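Local coordinates for lipolytic enzyme (Clostridium thermocellum, PDB 2VPT), which is the catalytic domain of a cellulosomal family 3 carbohydrate esterase, an SGNH-type hydrolase that probably removes acetyl groups from xylan, at residues A[6-11]-A[84-89]. Numbering follows the deposited sequence.
Sequences IKIMPV and PDVVFL
M9 and V11 on one strand and V86 and F88 on the other exchange regular parallel-sheet hydrogen bonds, M9 N to V86 O, F88 N to M9 O and V11 N to F88 O, while the two strands run 21° apart. At D85 the second chain turns out of the extended conformation, and its carboxylate and N-H continue the pairing ahead of V86. D85 OD2 accepts K7 N at 2.9 Å in a nearly straight bond (171°) that arrives on the anti side of the carboxylate; the side chain heads for the first strand from its CB, and with CG beside its own backbone N (chi1 -58°) OD2 comes up to K7 N. K7 O in return takes both D85 N and V86 N, the latter at 3.1 Å, so three hydrogen bonds, two of them from D85, tie the entry of strand 86-90 to K7. On the face of I8, V86 and F88, CG2 of I8 sits over the centre of the F88 ring, a CH-pi contact of 3.5 Å to the centroid, and I8 CD1 comes up to F88 CZ. I8 CG1 lies beside V86 CB. The pair belongs to the parallel core of the alpha/beta/alpha sandwich of SGNH hydrolases: strand 5-12 also pairs with strand 41-44, and helix 68-82 precedes strand 86-90. Helix 181-203 covers this face, its W191 stacking on F88. On the reverse face M9 CB meets P84 CB at 3.8 Å, and V11 splays its methyls between two neighbours, CG2 against V87 CG1 and CG1 against L89 CD1 at 3.7 Å. Helix 68-82 packs there, with W78 and H82 against M9 and I71 against V11.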
loop_
_atom_site.group_PDB
_atom_site.type_symbol
_atom_site.label_atom_id
_atom_site.label_comp_id
_atom_site.label_asym_id
_atom_site.label_seq_id
_atom_site.Cartn_x
_atom_site.Cartn_y
_atom_site.Cartn_z
ATOM N N ILE A 6 6.817 2.715 -23.017
ATOM C CA ILE A 6 6.347 1.349 -22.761
ATOM C C ILE A 6 5.478 1.345 -21.498
ATOM O O ILE A 6 5.955 1.725 -20.432
ATOM C CB ILE A 6 7.539 0.379 -22.526
ATOM C CG1 ILE A 6 8.609 0.526 -23.617
ATOM C CG2 ILE A 6 7.050 -1.076 -22.445
ATOM C CD1 ILE A 6 9.800 -0.354 -23.408
ATOM N N LYS A 7 4.223 0.928 -21.627
ATOM C CA LYS A 7 3.327 0.766 -20.475
ATOM C C LYS A 7 3.510 -0.635 -19.909
ATOM O O LYS A 7 3.319 -1.634 -20.616
ATOM C CB LYS A 7 1.867 0.967 -20.867
ATOM C CG LYS A 7 1.518 2.413 -21.216
ATOM C CD LYS A 7 0.052 2.572 -21.578
ATOM C CE LYS A 7 -0.330 4.039 -21.726
ATOM N NZ LYS A 7 -1.796 4.236 -21.951
ATOM N N ILE A 8 3.904 -0.702 -18.645
ATOM C CA ILE A 8 4.168 -1.948 -17.956
ATOM C C ILE A 8 3.234 -2.048 -16.761
ATOM O O ILE A 8 3.180 -1.131 -15.950
ATOM C CB ILE A 8 5.619 -2.041 -17.446
ATOM C CG1 ILE A 8 6.622 -1.883 -18.603
ATOM C CG2 ILE A 8 5.804 -3.373 -16.717
ATOM C CD1 ILE A 8 8.096 -1.869 -18.189
HETATM N N MSE A 9 2.487 -3.146 -16.662
HETATM C CA MSE A 9 1.598 -3.370 -15.533
HETATM C C MSE A 9 2.192 -4.413 -14.596
HETATM O O MSE A 9 2.217 -5.605 -14.924
HETATM C CB MSE A 9 0.234 -3.844 -16.001
HETATM C CG MSE A 9 -0.766 -3.929 -14.851
HETATM SE SE MSE A 9 -2.475 -4.607 -15.388
HETATM C CE MSE A 9 -2.837 -3.559 -15.786
ATOM N N PRO A 10 2.664 -3.980 -13.418
ATOM C CA PRO A 10 3.093 -4.955 -12.408
ATOM C C PRO A 10 1.885 -5.577 -11.720
ATOM O O PRO A 10 1.115 -4.868 -11.088
ATOM C CB PRO A 10 3.915 -4.107 -11.417
ATOM C CG PRO A 10 4.111 -2.792 -12.089
ATOM C CD PRO A 10 2.914 -2.599 -12.958
ATOM N N VAL A 11 1.722 -6.887 -11.862
ATOM C CA VAL A 11 0.576 -7.615 -11.318
ATOM C C VAL A 11 1.108 -8.618 -10.295
ATOM O O VAL A 11 1.986 -9.417 -10.601
ATOM C CB VAL A 11 -0.194 -8.377 -12.409
ATOM C CG1 VAL A 11 -1.326 -9.182 -11.793
ATOM C CG2 VAL A 11 -0.715 -7.429 -13.434
ATOM N N PRO A 84 -1.800 -2.298 -21.054
ATOM C CA PRO A 84 -0.352 -2.314 -20.993
ATOM C C PRO A 84 0.286 -2.993 -22.203
ATOM O O PRO A 84 -0.312 -3.880 -22.804
ATOM C CB PRO A 84 -0.077 -3.158 -19.751
ATOM C CG PRO A 84 -1.255 -4.051 -19.656
ATOM C CD PRO A 84 -2.403 -3.235 -20.094
ATOM N N ASP A 85 1.506 -2.590 -22.515
ATOM C CA ASP A 85 2.324 -3.274 -23.522
ATOM C C ASP A 85 2.965 -4.538 -22.949
ATOM O O ASP A 85 3.175 -5.525 -23.653
ATOM C CB ASP A 85 3.404 -2.325 -24.037
ATOM C CG ASP A 85 2.826 -1.072 -24.638
ATOM O OD1 ASP A 85 2.022 -1.206 -25.581
ATOM O OD2 ASP A 85 3.152 0.032 -24.166
ATOM N N VAL A 86 3.252 -4.509 -21.648
ATOM C CA VAL A 86 3.992 -5.547 -20.958
ATOM C C VAL A 86 3.326 -5.755 -19.600
ATOM O O VAL A 86 2.883 -4.789 -18.959
ATOM C CB VAL A 86 5.461 -5.111 -20.724
ATOM C CG1 VAL A 86 6.254 -6.154 -19.958
ATOM C CG2 VAL A 86 6.168 -4.809 -22.054
ATOM N N VAL A 87 3.254 -7.013 -19.171
ATOM C CA VAL A 87 2.796 -7.376 -17.843
ATOM C C VAL A 87 3.933 -8.082 -17.123
ATOM O O VAL A 87 4.555 -8.983 -17.683
ATOM C CB VAL A 87 1.547 -8.294 -17.907
ATOM C CG1 VAL A 87 1.196 -8.855 -16.527
ATOM C CG2 VAL A 87 0.396 -7.533 -18.510
ATOM N N PHE A 88 4.194 -7.667 -15.882
ATOM C CA PHE A 88 5.131 -8.319 -14.994
ATOM C C PHE A 88 4.292 -9.077 -13.976
ATOM O O PHE A 88 3.754 -8.472 -13.043
ATOM C CB PHE A 88 6.003 -7.307 -14.235
ATOM C CG PHE A 88 7.059 -6.597 -15.046
ATOM C CD1 PHE A 88 7.461 -7.006 -16.304
ATOM C CD2 PHE A 88 7.694 -5.501 -14.476
ATOM C CE1 PHE A 88 8.480 -6.319 -16.978
ATOM C CE2 PHE A 88 8.705 -4.817 -15.152
ATOM C CZ PHE A 88 9.093 -5.240 -16.390
ATOM N N LEU A 89 4.169 -10.390 -14.142
ATOM C CA LEU A 89 3.298 -11.200 -13.287
ATOM C C LEU A 89 4.125 -11.949 -12.243
ATOM O O LEU A 89 5.065 -12.666 -12.570
ATOM C CB LEU A 89 2.500 -12.179 -14.161
ATOM C CG LEU A 89 1.517 -13.084 -13.422
ATOM C CD1 LEU A 89 0.409 -12.265 -12.778
ATOM C CD2 LEU A 89 0.936 -14.125 -14.351
#